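Local coordinates for protein SAHS4 (Ramazzottius varieornatus, PDB 5Z4G) that probably acts as a secreted molecular shield that protects against desiccation, and binds zinc ions on a fold related to fatty-acid-binding proteins, at residues Q128-E142 with F145-K158. Residues are numbered along the deposited sequence; the frame is centred on the assembly and turned at random.
Sequences QETIVTYTATGDDLE and FTSNGVTGKRWYKK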
ATOM      1  N   GLN A 128       3.863  16.780  -1.100  1.00 20.96           N
ATOM      2  CA  GLN A 128       3.713  15.820  -0.011  1.00 20.46           C
ATOM      3  C   GLN A 128       4.292  14.451  -0.352  1.00 19.12           C
ATOM      4  O   GLN A 128       3.947  13.859  -1.377  1.00 21.70           O
ATOM      5  CB  GLN A 128       2.234  15.705   0.372  1.00 23.30           C
ATOM      6  CG  GLN A 128       1.953  14.898   1.632  1.00 24.58           C
ATOM      7  CD  GLN A 128       0.474  14.809   1.969  1.00 26.16           C
ATOM      8  OE1 GLN A 128      -0.369  15.510   1.389  1.00 28.68           O
ATOM      9  NE2 GLN A 128       0.152  13.948   2.921  1.00 24.98           N
ATOM     10  N   GLU A 129       5.181  13.960   0.502  0.53 17.42           N
ATOM     11  CA  GLU A 129       5.741  12.625   0.328  0.53 15.21           C
ATOM     12  C   GLU A 129       5.275  11.675   1.421  0.53 14.06           C
ATOM     13  O   GLU A 129       5.017  12.087   2.558  0.53 13.40           O
ATOM     14  CB  GLU A 129       7.273  12.659   0.213  0.53 17.00           C
ATOM     15  CG  GLU A 129       8.008  13.104   1.467  0.53 19.72           C
ATOM     16  CD  GLU A 129       9.523  12.999   1.364  0.53 21.66           C
ATOM     17  OE1 GLU A 129      10.204  13.757   2.081  0.53 22.31           O
ATOM     18  OE2 GLU A 129      10.042  12.167   0.585  0.53 23.29           O
ATOM     19  N   THR A 130       5.156  10.405   1.045  1.00 13.36           N
ATOM     20  CA  THR A 130       4.723   9.332   1.935  1.00 13.18           C
ATOM     21  C   THR A 130       5.691   8.179   1.734  1.00 11.77           C
ATOM     22  O   THR A 130       6.125   7.915   0.605  1.00 13.79           O
ATOM     23  CB  THR A 130       3.267   8.884   1.631  1.00 14.56           C
ATOM     24  OG1 THR A 130       2.394  10.008   1.755  1.00 15.97           O
ATOM     25  CG2 THR A 130       2.773   7.785   2.590  1.00 14.41           C
ATOM     26  N   ILE A 131       6.062   7.517   2.828  0.68 11.03           N
ATOM     27  CA  ILE A 131       6.760   6.229   2.738  0.68 11.25           C
ATOM     28  C   ILE A 131       5.885   5.158   3.361  0.68 10.64           C
ATOM     29  O   ILE A 131       5.345   5.338   4.455  0.68 10.99           O
ATOM     30  CB  ILE A 131       8.191   6.260   3.334  0.68 13.38           C
ATOM     31  CG1 ILE A 131       9.060   7.255   2.541  0.68 14.35           C
ATOM     32  CG2 ILE A 131       8.819   4.860   3.299  0.68 13.77           C
ATOM     33  CD1 ILE A 131      10.451   7.495   3.089  0.68 16.70           C
ATOM     34  N   VAL A 132       5.729   4.060   2.630  1.00 10.59           N
ATOM     35  CA  VAL A 132       4.900   2.927   3.053  1.00 10.96           C
ATOM     36  C   VAL A 132       5.820   1.711   3.141  1.00 10.09           C
ATOM     37  O   VAL A 132       6.613   1.472   2.230  1.00 12.57           O
ATOM     38  CB  VAL A 132       3.731   2.671   2.061  1.00 12.28           C
ATOM     39  CG1 VAL A 132       2.751   1.640   2.625  1.00 13.79           C
ATOM     40  CG2 VAL A 132       2.981   3.958   1.726  1.00 13.51           C
ATOM     41  N   THR A 133       5.737   0.955   4.235  1.00 10.91           N
ATOM     42  CA  THR A 133       6.487  -0.295   4.341  1.00 11.17           C
ATOM     43  C   THR A 133       5.516  -1.461   4.535  1.00 10.37           C
ATOM     44  O   THR A 133       4.477  -1.313   5.211  1.00 12.27           O
ATOM     45  CB  THR A 133       7.508  -0.303   5.493  1.00 11.78           C
ATOM     46  OG1 THR A 133       6.819  -0.225   6.737  1.00 16.67           O
ATOM     47  CG2 THR A 133       8.492   0.864   5.399  1.00 12.28           C
ATOM     48  N   TYR A 134       5.864  -2.613   3.963  1.00  9.77           N
ATOM     49  CA  TYR A 134       5.061  -3.825   4.069  1.00  9.45           C
ATOM     50  C   TYR A 134       5.936  -4.874   4.718  1.00 10.27           C
ATOM     51  O   TYR A 134       6.943  -5.288   4.140  1.00 12.03           O
ATOM     52  CB  TYR A 134       4.582  -4.283   2.676  1.00 10.24           C
ATOM     53  CG  TYR A 134       3.684  -3.266   2.016  1.00 10.11           C
ATOM     54  CD1 TYR A 134       4.218  -2.178   1.300  1.00 10.60           C
ATOM     55  CD2 TYR A 134       2.288  -3.359   2.140  1.00 11.09           C
ATOM     56  CE1 TYR A 134       3.385  -1.226   0.715  1.00 11.15           C
ATOM     57  CE2 TYR A 134       1.450  -2.416   1.555  1.00 11.57           C
ATOM     58  CZ  TYR A 134       1.999  -1.354   0.853  1.00 12.13           C
ATOM     59  OH  TYR A 134       1.162  -0.427   0.292  1.00 13.46           O
ATOM     60  N   THR A 135       5.555  -5.274   5.932  1.00 10.40           N
ATOM     61  CA  THR A 135       6.289  -6.248   6.728  1.00 10.29           C
ATOM     62  C   THR A 135       5.357  -7.400   7.023  1.00 10.74           C
ATOM     63  O   THR A 135       4.329  -7.213   7.678  1.00 12.60           O
ATOM     64  CB  THR A 135       6.788  -5.629   8.048  1.00 11.27           C
ATOM     65  OG1 THR A 135       7.467  -4.411   7.752  1.00 14.42           O
ATOM     66  CG2 THR A 135       7.747  -6.577   8.774  1.00 14.26           C
ATOM     67  N   ALA A 136       5.713  -8.586   6.537  1.00 11.62           N
ATOM     68  CA  ALA A 136       4.847  -9.759   6.662  1.00 11.09           C
ATOM     69  C   ALA A 136       5.611 -10.935   7.232  1.00 11.84           C
ATOM     70  O   ALA A 136       6.787 -11.100   6.944  1.00 12.70           O
ATOM     71  CB  ALA A 136       4.228 -10.129   5.316  1.00 13.18           C
ATOM     72  N   THR A 137       4.942 -11.722   8.070  1.00 12.59           N
ATOM     73  CA  THR A 137       5.435 -13.038   8.471  1.00 13.60           C
ATOM     74  C   THR A 137       4.215 -13.935   8.462  1.00 12.91           C
ATOM     75  O   THR A 137       3.214 -13.632   9.134  1.00 12.78           O
ATOM     76  CB  THR A 137       6.077 -13.052   9.879  1.00 16.71           C
ATOM     77  OG1 THR A 137       7.206 -12.171   9.906  1.00 21.25           O
ATOM     78  CG2 THR A 137       6.549 -14.462  10.227  1.00 19.12           C
ATOM     79  N   GLY A 138       4.297 -15.029   7.704  1.00 13.10           N
ATOM     80  CA  GLY A 138       3.200 -15.982   7.602  1.00 12.16           C
ATOM     81  C   GLY A 138       1.925 -15.303   7.148  1.00 11.48           C
ATOM     82  O   GLY A 138       1.914 -14.585   6.136  1.00 13.40           O
ATOM     83  N   ASP A 139       0.866 -15.482   7.934  1.00 11.34           N
ATOM     84  CA  ASP A 139      -0.474 -15.026   7.560  1.00 12.10           C
ATOM     85  C   ASP A 139      -0.757 -13.554   7.885  1.00 10.70           C
ATOM     86  O   ASP A 139      -1.872 -13.087   7.658  1.00 11.30           O
ATOM     87  CB  ASP A 139      -1.553 -15.902   8.222  1.00 14.89           C
ATOM     88  CG  ASP A 139      -1.497 -17.365   7.799  1.00 19.82           C
ATOM     89  OD1 ASP A 139      -0.921 -17.693   6.742  1.00 22.07           O
ATOM     90  OD2 ASP A 139      -2.067 -18.196   8.537  1.00 22.84           O
ATOM     91  N   ASP A 140       0.228 -12.832   8.427  1.00 10.96           N
ATOM     92  CA  ASP A 140       0.015 -11.454   8.894  1.00 11.13           C
ATOM     93  C   ASP A 140       0.893 -10.438   8.184  1.00 10.98           C
ATOM     94  O   ASP A 140       2.092 -10.665   7.994  1.00 12.98           O
ATOM     95  CB  ASP A 140       0.270 -11.385  10.394  1.00 13.47           C
ATOM     96  CG  ASP A 140      -0.618 -12.335  11.165  1.00 15.22           C
ATOM     97  OD1 ASP A 140      -1.855 -12.182  11.083  1.00 17.28           O
ATOM     98  OD2 ASP A 140      -0.085 -13.250  11.823  1.00 17.46           O
ATOM     99  N   LEU A 141       0.284  -9.323   7.787  1.00  9.79           N
ATOM    100  CA  LEU A 141       1.018  -8.219   7.171  1.00 10.65           C
ATOM    101  C   LEU A 141       0.748  -6.922   7.916  1.00 10.63           C
ATOM    102  O   LEU A 141      -0.409  -6.593   8.219  1.00 11.49           O
ATOM    103  CB  LEU A 141       0.655  -8.078   5.685  1.00 11.73           C
ATOM    104  CG  LEU A 141       1.440  -7.027   4.867  1.00 13.92           C
ATOM    105  CD1 LEU A 141       1.681  -7.539   3.453  1.00 16.47           C
ATOM    106  CD2 LEU A 141       0.735  -5.682   4.860  1.00 16.19           C
ATOM    107  N   GLU A 142       1.824  -6.191   8.214  1.00 10.55           N
ATOM    108  CA  GLU A 142       1.733  -4.842   8.771  1.00 11.40           C
ATOM    109  C   GLU A 142       2.135  -3.841   7.692  1.00 10.57           C
ATOM    110  O   GLU A 142       3.219  -3.944   7.118  1.00 11.65           O
ATOM    111  CB  GLU A 142       2.638  -4.685  10.014  1.00 16.36           C
ATOM    112  CG  GLU A 142       2.405  -3.399  10.820  1.00 23.16           C
ATOM    113  CD  GLU A 142       3.274  -3.268  12.075  1.00 30.63           C
ATOM    114  OE1 GLU A 142       3.462  -2.128  12.555  1.00 38.22           O
ATOM    115  OE2 GLU A 142       3.779  -4.284  12.599  1.00 34.15           O
ATOM    116  N   PHE A 145       2.714   3.499   7.309  1.00 13.51           N
ATOM    117  CA  PHE A 145       2.769   4.633   6.386  1.00 13.05           C
ATOM    118  C   PHE A 145       3.044   5.924   7.132  1.00 13.09           C
ATOM    119  O   PHE A 145       2.406   6.204   8.151  1.00 15.20           O
ATOM    120  CB  PHE A 145       1.498   4.740   5.521  1.00 15.40           C
ATOM    121  CG  PHE A 145       0.221   4.462   6.259  1.00 16.53           C
ATOM    122  CD1 PHE A 145      -0.278   3.155   6.348  1.00 18.16           C
ATOM    123  CD2 PHE A 145      -0.512   5.501   6.835  1.00 17.45           C
ATOM    124  CE1 PHE A 145      -1.465   2.896   7.014  1.00 20.49           C
ATOM    125  CE2 PHE A 145      -1.695   5.239   7.506  1.00 19.74           C
ATOM    126  CZ  PHE A 145      -2.170   3.939   7.595  1.00 19.83           C
ATOM    127  N   THR A 146       3.999   6.697   6.618  1.00 11.26           N
ATOM    128  CA  THR A 146       4.408   7.949   7.248  1.00 12.04           C
ATOM    129  C   THR A 146       4.311   9.074   6.240  1.00 11.59           C
ATOM    130  O   THR A 146       4.820   8.946   5.126  1.00 11.96           O
ATOM    131  CB  THR A 146       5.842   7.848   7.804  1.00 12.75           C
ATOM    132  OG1 THR A 146       5.919   6.727   8.696  1.00 14.97           O
ATOM    133  CG2 THR A 146       6.259   9.141   8.554  1.00 13.53           C
ATOM    134  N   SER A 147       3.672  10.170   6.642  1.00 12.59           N
ATOM    135  CA  SER A 147       3.585  11.360   5.806  1.00 14.10           C
ATOM    136  C   SER A 147       3.487  12.587   6.687  1.00 14.95           C
ATOM    137  O   SER A 147       2.745  12.578   7.676  1.00 16.20           O
ATOM    138  CB  SER A 147       2.375  11.281   4.871  1.00 15.66           C
ATOM    139  OG  SER A 147       2.411  12.345   3.940  1.00 16.33           O
ATOM    140  N   ASN A 148       4.242  13.631   6.335  1.00 15.73           N
ATOM    141  CA  ASN A 148       4.257  14.894   7.105  1.00 17.37           C
ATOM    142  C   ASN A 148       4.544  14.638   8.585  1.00 16.47           C
ATOM    143  O   ASN A 148       3.974  15.295   9.479  1.00 18.36           O
ATOM    144  CB  ASN A 148       2.935  15.668   6.934  1.00 20.33           C
ATOM    145  CG  ASN A 148       2.764  16.266   5.545  1.00 22.44           C
ATOM    146  OD1 ASN A 148       3.706  16.350   4.756  1.00 22.43           O
ATOM    147  ND2 ASN A 148       1.544  16.697   5.248  1.00 24.01           N
ATOM    148  N   GLY A 149       5.420  13.665   8.830  1.00 16.28           N
ATOM    149  CA  GLY A 149       5.877  13.341  10.175  1.00 16.43           C
ATOM    150  C   GLY A 149       5.017  12.427  11.027  1.00 16.43           C
ATOM    151  O   GLY A 149       5.408  12.107  12.150  1.00 17.97           O
ATOM    152  N   VAL A 150       3.856  12.005  10.520  1.00 15.98           N
ATOM    153  CA  VAL A 150       2.963  11.129  11.302  1.00 16.24           C
ATOM    154  C   VAL A 150       2.862   9.752  10.676  1.00 15.19           C
ATOM    155  O   VAL A 150       2.749   9.626   9.455  1.00 14.66           O
ATOM    156  CB  VAL A 150       1.579  11.772  11.560  1.00 18.05           C
ATOM    157  CG1 VAL A 150       0.634  10.822  12.289  1.00 19.74           C
ATOM    158  CG2 VAL A 150       1.750  13.019  12.420  1.00 19.95           C
ATOM    159  N   THR A 151       2.921   8.741  11.539  1.00 15.25           N
ATOM    160  CA  THR A 151       2.898   7.346  11.138  1.00 15.79           C
ATOM    161  C   THR A 151       1.591   6.676  11.543  1.00 16.25           C
ATOM    162  O   THR A 151       1.157   6.773  12.692  1.00 17.80           O
ATOM    163  CB  THR A 151       4.094   6.594  11.755  1.00 16.10           C
ATOM    164  OG1 THR A 151       5.303   7.191  11.291  1.00 16.77           O
ATOM    165  CG2 THR A 151       4.099   5.136  11.351  1.00 18.31           C
ATOM    166  N   GLY A 152       0.971   6.017  10.571  1.00 15.31           N
ATOM    167  CA  GLY A 152      -0.144   5.114  10.809  1.00 15.25           C
ATOM    168  C   GLY A 152       0.261   3.681  10.514  1.00 15.30           C
ATOM    169  O   GLY A 152       1.234   3.440   9.812  1.00 15.07           O
ATOM    170  N   LYS A 153      -0.473   2.723  11.066  1.00 15.55           N
ATOM    171  CA  LYS A 153      -0.177   1.308  10.831  1.00 15.68           C
ATOM    172  C   LYS A 153      -1.472   0.562  10.607  1.00 15.38           C
ATOM    173  O   LYS A 153      -2.414   0.686  11.383  1.00 18.80           O
ATOM    174  CB  LYS A 153       0.598   0.688  12.004  1.00 19.24           C
ATOM    175  CG  LYS A 153       1.904   1.382  12.363  1.00 25.30           C
ATOM    176  CD  LYS A 153       2.479   0.883  13.677  1.00 34.29           C
ATOM    177  CE  LYS A 153       3.729   1.668  14.057  1.00 38.56           C
ATOM    178  NZ  LYS A 153       4.535   0.958  15.093  1.00 42.99           N
ATOM    179  N   ARG A 154      -1.515  -0.204   9.529  1.00 12.26           N
ATOM    180  CA  ARG A 154      -2.672  -1.037   9.226  1.00 11.39           C
ATOM    181  C   ARG A 154      -2.274  -2.495   9.115  1.00 10.85           C
ATOM    182  O   ARG A 154      -1.215  -2.824   8.560  1.00 12.56           O
ATOM    183  CB  ARG A 154      -3.303  -0.587   7.924  1.00 12.28           C
ATOM    184  CG  ARG A 154      -4.735  -1.021   7.782  1.00 14.06           C
ATOM    185  CD  ARG A 154      -5.264  -0.540   6.469  1.00 15.50           C
ATOM    186  NE  ARG A 154      -6.715  -0.578   6.467  1.00 16.72           N
ATOM    187  CZ  ARG A 154      -7.453  -0.561   5.367  1.00 16.45           C
ATOM    188  NH1 ARG A 154      -6.866  -0.547   4.175  1.00 17.05           N
ATOM    189  NH2 ARG A 154      -8.774  -0.590   5.462  1.00 17.61           N
ATOM    190  N   TRP A 155      -3.131  -3.372   9.635  0.64 10.90           N
ATOM    191  CA  TRP A 155      -2.888  -4.811   9.591  0.64 10.53           C
ATOM    192  C   TRP A 155      -3.820  -5.531   8.631  0.64  9.68           C
ATOM    193  O   TRP A 155      -4.986  -5.158   8.475  0.64 10.59           O
ATOM    194  CB  TRP A 155      -2.984  -5.429  10.989  0.64 13.05           C
ATOM    195  CG  TRP A 155      -1.846  -5.014  11.877  0.64 15.77           C
ATOM    196  CD1 TRP A 155      -0.678  -5.693  12.084  0.64 17.62           C
ATOM    197  CD2 TRP A 155      -1.757  -3.815  12.658  0.64 18.28           C
ATOM    198  NE1 TRP A 155       0.131  -4.996  12.952  0.64 20.09           N
ATOM    199  CE2 TRP A 155      -0.506  -3.841  13.322  0.64 19.99           C
ATOM    200  CE3 TRP A 155      -2.618  -2.725  12.870  0.64 19.11           C
ATOM    201  CZ2 TRP A 155      -0.090  -2.817  14.184  0.64 22.59           C
ATOM    202  CZ3 TRP A 155      -2.202  -1.702  13.732  0.64 21.82           C
ATOM    203  CH2 TRP A 155      -0.946  -1.760  14.375  0.64 22.89           C
ATOM    204  N   TYR A 156      -3.271  -6.563   7.993  1.00  9.70           N
ATOM    205  CA  TYR A 156      -3.992  -7.394   7.026  1.00  9.83           C
ATOM    206  C   TYR A 156      -3.773  -8.859   7.357  1.00  9.78           C
ATOM    207  O   TYR A 156      -2.735  -9.219   7.922  1.00 11.08           O
ATOM    208  CB  TYR A 156      -3.465  -7.166   5.602  1.00 10.62           C
ATOM    209  CG  TYR A 156      -3.632  -5.767   5.047  1.00 10.68           C
ATOM    210  CD1 TYR A 156      -2.807  -4.712   5.475  1.00 10.71           C
ATOM    211  CD2 TYR A 156      -4.585  -5.499   4.063  1.00 10.61           C
ATOM    212  CE1 TYR A 156      -2.968  -3.438   4.976  1.00 11.97           C
ATOM    213  CE2 TYR A 156      -4.759  -4.217   3.556  1.00 10.69           C
ATOM    214  CZ  TYR A 156      -3.928  -3.193   4.006  1.00 11.17           C
ATOM    215  OH  TYR A 156      -4.040  -1.899   3.524  1.00 13.13           O
ATOM    216  N   LYS A 157      -4.745  -9.691   6.979  0.74 10.08           N
ATOM    217  CA  LYS A 157      -4.657 -11.148   7.082  0.74 10.19           C
ATOM    218  C   LYS A 157      -4.557 -11.729   5.692  0.74  9.04           C
ATOM    219  O   LYS A 157      -5.237 -11.260   4.771  0.74 10.04           O
ATOM    220  CB  LYS A 157      -5.906 -11.720   7.775  0.74 12.89           C
ATOM    221  CG  LYS A 157      -6.022 -11.437   9.267  0.74 15.81           C
ATOM    222  CD  LYS A 157      -4.927 -12.078  10.116  0.74 20.38           C
ATOM    223  CE  LYS A 157      -5.085 -13.579  10.309  0.74 23.21           C
ATOM    224  NZ  LYS A 157      -4.075 -14.096  11.277  0.74 25.50           N
ATOM    225  N   LYS A 158      -3.722 -12.758   5.539  1.00  8.90           N
ATOM    226  CA  LYS A 158      -3.578 -13.431   4.240  1.00  8.83           C
ATOM    227  C   LYS A 158      -4.855 -14.178   3.899  1.00  9.27           C
ATOM    228  O   LYS A 158      -5.473 -14.820   4.760  1.00 11.26           O
ATOM    229  CB  LYS A 158      -2.396 -14.388   4.236  1.00 10.36           C
ATOM    230  CG  LYS A 158      -2.026 -14.900   2.849  1.00 12.68           C
ATOM    231  CD  LYS A 158      -0.847 -15.850   2.900  1.00 14.32           C
ATOM    232  CE  LYS A 158       0.466 -15.098   2.990  1.00 16.40           C
ATOM    233  NZ  LYS A 158       1.606 -16.045   2.823  1.00 17.76           N
TER
HETATM  234  O   HOH W   1       5.571  15.057   3.031  1.00 22.38           O
HETATM  235  O   HOH W   2       6.287   4.120   7.037  1.00 24.43           O
HETATM  236  O   HOH W   3       3.642 -14.458   3.940  1.00 16.30           O
HETATM  237  O   HOH W   4      -2.889  -9.610  10.670  1.00 19.42           O
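Glu142 holds its chain extended, CG turned beside its carbonyl carbon (chi1 -169°), and its methylenes run alongside the indole of Trp155. In the conformer described, Glu142 CG comes within 3.5 Å of Trp155 NE1; the carboxylate stays beside the indole, its plane 33° from the ring's, and OE1 also meets Lys153 CD at 3.4 Å. Glutamate suits this place because its aliphatic stem lines the indole while its acid end lies near the Lys153 ammonium, though too far for a salt bridge. On the same face Lys157 bends at chi2 and chi3, folding its ammonium back to Asp140; in this conformer the salt bridge, 2.9 Å from Lys157 NZ to Asp140 OD1, uses the syn side of the carboxylate, somewhat out of its plane. A water links that OD1 to Tyr156 O.

On the other face Leu141 CD2 rests 3.7 Å from Tyr156 CD1, the side chains running side by side. The Tyr156 hydroxyl takes a hydrogen bond from Arg154 NH1 and also bonds with Gln143; Arg154 reaches on to Thr61.

At the far end a small serine fits between two polar partners. Ser147 OG accepts a nearly straight bond from Gln128 NE2 (3.0 Å, 170°), lying in the amide plane, and donates to Glu129 O from above its carbonyl plane. Gln128 NE2 and Asn148 ND2 also bond to Ala45 O and Ala44 O.

Reciprocal backbone bonds pair Leu141 with Tyr156 and Ile131 with Thr146, within consecutive antiparallel hairpins turning at Thr137-Asp140 (type II') and Ser147-Val150 (type I'). Continued through strands 26-30 and 116-123, this meander is consistent with the fatty-acid-binding protein beta-barrel. Phe145 packs edge-to-face with Phe41 of helix 38-44, and Trp28 of strand 26-30 touches Leu141 and Tyr156.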